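Local coordinates for F-actin-capping protein subunit alpha (Dictyostelium discoideum, PDB 4AKR) that caps the fast-growing barbed ends of actin filaments independently of calcium, blocking subunit exchange there without severing the filament, at residues Q55-Q60 against I88-I93; S212-A215 against S219-V222. All blocks are in the same frame, centred on the assembly; numbering follows the deposited sequence.

Interaction 1. Residues Q55-Q60 against I88-I93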
loop_
_atom_site.group_PDB
_atom_site.type_symbol
_atom_site.label_atom_id
_atom_site.label_comp_id
_atom_site.label_asym_id
_atom_site.label_seq_id
_atom_site.Cartn_x
_atom_site.Cartn_y
_atom_site.Cartn_z
ATOM N N GLN A 55 -0.054 16.334 1.793
ATOM C CA GLN A 55 -0.938 15.574 2.676
ATOM C C GLN A 55 -1.987 16.526 3.242
ATOM O O GLN A 55 -3.010 16.093 3.784
ATOM C CB GLN A 55 -0.153 14.985 3.846
ATOM C CG GLN A 55 0.686 13.785 3.497
ATOM C CD GLN A 55 -0.154 12.542 3.281
ATOM O OE1 GLN A 55 -0.977 12.182 4.126
ATOM N NE2 GLN A 55 0.057 11.874 2.153
ATOM N N MET A 56 -1.725 17.827 3.111
ATOM C CA MET A 56 -2.624 18.841 3.637
ATOM C C MET A 56 -2.872 18.557 5.125
ATOM O O MET A 56 -4.008 18.385 5.567
ATOM C CB MET A 56 -3.953 18.849 2.874
ATOM C CG MET A 56 -3.813 19.003 1.356
ATOM S SD MET A 56 -5.297 19.660 0.556
ATOM C CE MET A 56 -6.397 18.287 0.626
ATOM N N VAL A 57 -1.783 18.492 5.883
ATOM C CA VAL A 57 -1.862 18.254 7.315
ATOM C C VAL A 57 -2.622 19.411 7.989
ATOM O O VAL A 57 -2.697 20.514 7.459
ATOM C CB VAL A 57 -0.442 18.135 7.936
ATOM C CG1 VAL A 57 0.293 16.927 7.341
ATOM C CG2 VAL A 57 0.353 19.428 7.686
ATOM N N SER A 58 -3.199 19.140 9.152
ATOM C CA SER A 58 -3.948 20.149 9.893
ATOM C C SER A 58 -3.134 20.618 11.092
ATOM O O SER A 58 -2.263 19.902 11.590
ATOM C CB SER A 58 -5.280 19.581 10.372
ATOM O OG SER A 58 -5.065 18.579 11.347
ATOM N N VAL A 59 -3.420 21.833 11.547
ATOM C CA VAL A 59 -2.718 22.417 12.682
ATOM C C VAL A 59 -3.726 23.088 13.598
ATOM O O VAL A 59 -4.861 23.356 13.202
ATOM C CB VAL A 59 -1.696 23.487 12.220
ATOM C CG1 VAL A 59 -0.596 22.845 11.396
ATOM C CG2 VAL A 59 -2.401 24.557 11.393
ATOM N N GLN A 60 -3.313 23.349 14.832
ATOM C CA GLN A 60 -4.187 24.020 15.787
ATOM C C GLN A 60 -3.613 25.397 16.021
ATOM O O GLN A 60 -2.422 25.526 16.290
ATOM C CB GLN A 60 -4.240 23.278 17.125
ATOM C CG GLN A 60 -4.950 21.944 17.105
ATOM C CD GLN A 60 -6.398 22.047 16.657
ATOM O OE1 GLN A 60 -7.090 23.015 16.966
ATOM N NE2 GLN A 60 -6.868 21.031 15.941
ATOM N N ILE A 88 -0.223 31.913 9.097
ATOM C CA ILE A 88 0.390 30.948 9.996
ATOM C C ILE A 88 1.812 30.616 9.576
ATOM O O ILE A 88 2.058 30.252 8.422
ATOM C CB ILE A 88 -0.435 29.652 10.020
ATOM C CG1 ILE A 88 -1.864 29.967 10.458
ATOM C CG2 ILE A 88 0.197 28.646 10.949
ATOM C CD1 ILE A 88 -2.830 28.803 10.299
ATOM N N THR A 89 2.747 30.774 10.508
ATOM C CA THR A 89 4.142 30.437 10.258
ATOM C C THR A 89 4.255 29.000 10.760
ATOM O O THR A 89 3.783 28.680 11.862
ATOM C CB THR A 89 5.103 31.370 11.034
ATOM O OG1 THR A 89 4.843 32.728 10.653
ATOM C CG2 THR A 89 6.565 31.040 10.702
ATOM N N TYR A 90 4.885 28.147 9.955
ATOM C CA TYR A 90 5.002 26.721 10.262
ATOM C C TYR A 90 6.408 26.132 10.106
ATOM O O TYR A 90 7.112 26.435 9.148
ATOM C CB TYR A 90 4.036 25.966 9.339
ATOM C CG TYR A 90 3.880 24.487 9.590
ATOM C CD1 TYR A 90 3.180 24.020 10.704
ATOM C CD2 TYR A 90 4.341 23.555 8.665
ATOM C CE1 TYR A 90 2.928 22.669 10.881
ATOM C CE2 TYR A 90 4.093 22.200 8.830
ATOM C CZ TYR A 90 3.383 21.765 9.938
ATOM O OH TYR A 90 3.105 20.430 10.094
ATOM N N ASP A 91 6.810 25.284 11.045
ATOM C CA ASP A 91 8.116 24.642 10.955
ATOM C C ASP A 91 7.901 23.259 10.368
ATOM O O ASP A 91 7.443 22.357 11.069
ATOM C CB ASP A 91 8.758 24.486 12.328
ATOM C CG ASP A 91 10.188 23.972 12.239
ATOM O OD1 ASP A 91 10.410 22.934 11.572
ATOM O OD2 ASP A 91 11.090 24.607 12.829
ATOM N N HIS A 92 8.237 23.090 9.092
ATOM C CA HIS A 92 8.045 21.811 8.409
ATOM C C HIS A 92 8.810 20.619 8.958
ATOM O O HIS A 92 8.371 19.480 8.818
ATOM C CB HIS A 92 8.365 21.953 6.919
ATOM C CG HIS A 92 7.295 22.643 6.138
ATOM N ND1 HIS A 92 7.420 23.937 5.685
ATOM C CD2 HIS A 92 6.074 22.220 5.738
ATOM C CE1 HIS A 92 6.322 24.281 5.035
ATOM N NE2 HIS A 92 5.489 23.256 5.053
ATOM N N ILE A 93 9.957 20.861 9.570
ATOM C CA ILE A 93 10.735 19.755 10.095
ATOM C C ILE A 93 10.214 19.258 11.435
ATOM O O ILE A 93 10.186 18.054 11.685
ATOM C CB ILE A 93 12.218 20.145 10.220
ATOM C CG1 ILE A 93 12.786 20.393 8.818
ATOM C CG2 ILE A 93 12.988 19.046 10.926
ATOM C CD1 ILE A 93 14.224 20.816 8.790
#
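Y90, whose backbone O takes a hydrogen bond from N77 ND2, carries its ring across to V57 and V59 and so joins two antiparallel units: the hairpin of strands 58-61 and 64-67, and the four-stranded sheet that contains strand 86-91. The backbones stay well apart, with the CA atoms of V59 and Y90 9.2 Å from each other, so the union is purely one of side chains. Y90 spans the gap because its CG stands anti to the backbone N (chi1 -173°), which sends the long ring toward the hairpin. There CE1 meets V59 CG1 at 3.6 Å, and the phenol OH lies 3.8 Å from V57 CG2; both methyls approach the ring obliquely. Valine suits these two places: it is compact, branched at CB and at ease in extended backbone. V57 follows directly on the Schellman motif that ends helix 44-55, in which V57 N bonds to N52 O and M56 N to T53 O, while M56 takes a positive phi (54°) as the C-prime residue. V97 of the neighbouring strand 96-102 touches both V59 and I88, continuing the apolar layer. I88 adds a looser touch, its CD1 4.4 Å from V59 CG2. Within 88-93, H92 CD2 lies in plane at the edge of the Y90 ring, and Y90 CD2 sits 3.6 Å above the H92 ring, offset toward its rim.

Interaction 2. Residues S212-A215 against S219-V222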
loop_
_atom_site.group_PDB
_atom_site.type_symbol
_atom_site.label_atom_id
_atom_site.label_comp_id
_atom_site.label_asym_id
_atom_site.label_seq_id
_atom_site.Cartn_x
_atom_site.Cartn_y
_atom_site.Cartn_z
ATOM N N SER A 212 -22.332 24.349 -12.594
ATOM C CA SER A 212 -23.489 24.939 -11.935
ATOM C C SER A 212 -23.570 26.446 -12.220
ATOM O O SER A 212 -22.591 27.066 -12.647
ATOM C CB SER A 212 -23.431 24.650 -10.429
ATOM O OG SER A 212 -22.134 24.874 -9.919
ATOM N N PRO A 213 -24.745 27.052 -11.987
ATOM C CA PRO A 213 -24.999 28.480 -12.215
ATOM C C PRO A 213 -24.152 29.481 -11.427
ATOM O O PRO A 213 -23.917 29.315 -10.232
ATOM C CB PRO A 213 -26.483 28.629 -11.873
ATOM C CG PRO A 213 -27.041 27.263 -12.083
ATOM C CD PRO A 213 -25.967 26.381 -11.514
ATOM N N SER A 214 -23.716 30.531 -12.111
ATOM C CA SER A 214 -22.938 31.593 -11.490
ATOM C C SER A 214 -23.821 32.838 -11.439
ATOM O O SER A 214 -23.981 33.525 -12.451
ATOM C CB SER A 214 -21.687 31.897 -12.307
ATOM O OG SER A 214 -21.034 33.056 -11.814
ATOM N N ALA A 215 -24.403 33.110 -10.270
ATOM C CA ALA A 215 -25.280 34.265 -10.075
ATOM C C ALA A 215 -24.812 35.063 -8.857
ATOM O O ALA A 215 -23.640 35.442 -8.764
ATOM C CB ALA A 215 -26.717 33.790 -9.870
ATOM N N SER A 219 -25.887 32.167 -3.857
ATOM C CA SER A 219 -26.382 31.098 -4.732
ATOM C C SER A 219 -25.255 30.322 -5.396
ATOM O O SER A 219 -25.253 29.094 -5.395
ATOM C CB SER A 219 -27.287 31.674 -5.827
ATOM O OG SER A 219 -28.464 32.225 -5.272
ATOM N N THR A 220 -24.314 31.056 -5.977
ATOM C CA THR A 220 -23.169 30.472 -6.661
ATOM C C THR A 220 -22.495 29.446 -5.759
ATOM O O THR A 220 -22.137 28.352 -6.200
ATOM C CB THR A 220 -22.154 31.573 -7.036
ATOM O OG1 THR A 220 -22.796 32.537 -7.873
ATOM C CG2 THR A 220 -20.976 30.998 -7.777
ATOM N N ALA A 221 -22.338 29.804 -4.489
ATOM C CA ALA A 221 -21.706 28.923 -3.510
ATOM C C ALA A 221 -22.574 27.710 -3.206
ATOM O O ALA A 221 -22.102 26.572 -3.239
ATOM C CB ALA A 221 -21.425 29.692 -2.221
ATOM N N VAL A 222 -23.845 27.964 -2.915
ATOM C CA VAL A 222 -24.789 26.909 -2.586
ATOM C C VAL A 222 -24.931 25.894 -3.707
ATOM O O VAL A 222 -24.915 24.683 -3.471
ATOM C CB VAL A 222 -26.182 27.492 -2.260
ATOM C CG1 VAL A 222 -27.214 26.378 -2.163
ATOM C CG2 VAL A 222 -26.121 28.258 -0.942
HETATM O O HOH W 1 -23.125 27.169 -8.602
HETATM O O HOH W 2 -21.489 34.415 -9.619
#
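The flat groups that meet T220 are two successive peptide planes of 212-215. At the oxygen edge of the P213-S214 peptide, P213 O points toward T220 CA, 3.8 Å away, while water 1 is tilted out of the plane on the other side. Over one face of the S214-A215 peptide sits water 2; T220 OG1 is displaced to that same face and lies 2.9 Å from A215 N. Threonine fits here because its two branches turn to different neighbours. CG2, anti to the backbone N, lies on the P213 side, 4.2 Å from P213 O, and leaves OG1 beside that N and turned toward A215. OG1 makes a weak hydrogen bond to D216 O, the carbonyl four residues back. F118 of helix 112-129 and V182 also pack on this side chain.

Two waters complete the joint. Water 1 accepts a hydrogen bond from S212 OG (2.8 Å) and donates to P213 O (2.8 Å) and T220 O (2.9 Å), tying the end of the strand to a carbonyl in the helix. P213 has no N-H to give, yet its carbonyl still serves as an acceptor. Water 2 donates to S214 OG and is also bonded to T220 OG1 at 2.9 Å. S214 has its main anchor elsewhere, in K176 O; a small hydroxyl can hold both that carbonyl and the water. Close by, S219 OG bonds to D216 OD2 at the start of the helix. This strand-to-helix connection, bridged by water, joins the last strand of the five-stranded antiparallel meander, 198-213, to the long helix 217-248 of the capping-protein alpha subunit.

In the fold
Interactions 1 and 2 are separate joints of one subunit, with centres 32 Å apart and nearest atoms about 18 Å apart. Interaction 1 lies deeper, about 13 Å from the centre of the chain, against about 25 Å for interaction 2. The five-stranded sheet relates them: M56 O in interaction 1 bonds to S153 OG of strand 145-158, whereas interaction 2 grows out of strand 198-213, an outermost strand of that sheet within this chain. The first contact is made by apolar side chains and an aromatic ring, the second is polar and bridged by water. Neither surrounds a ligand. As in other capping proteins, actin binding probably involves the C-terminal tail, which follows the helix that interaction 2 starts.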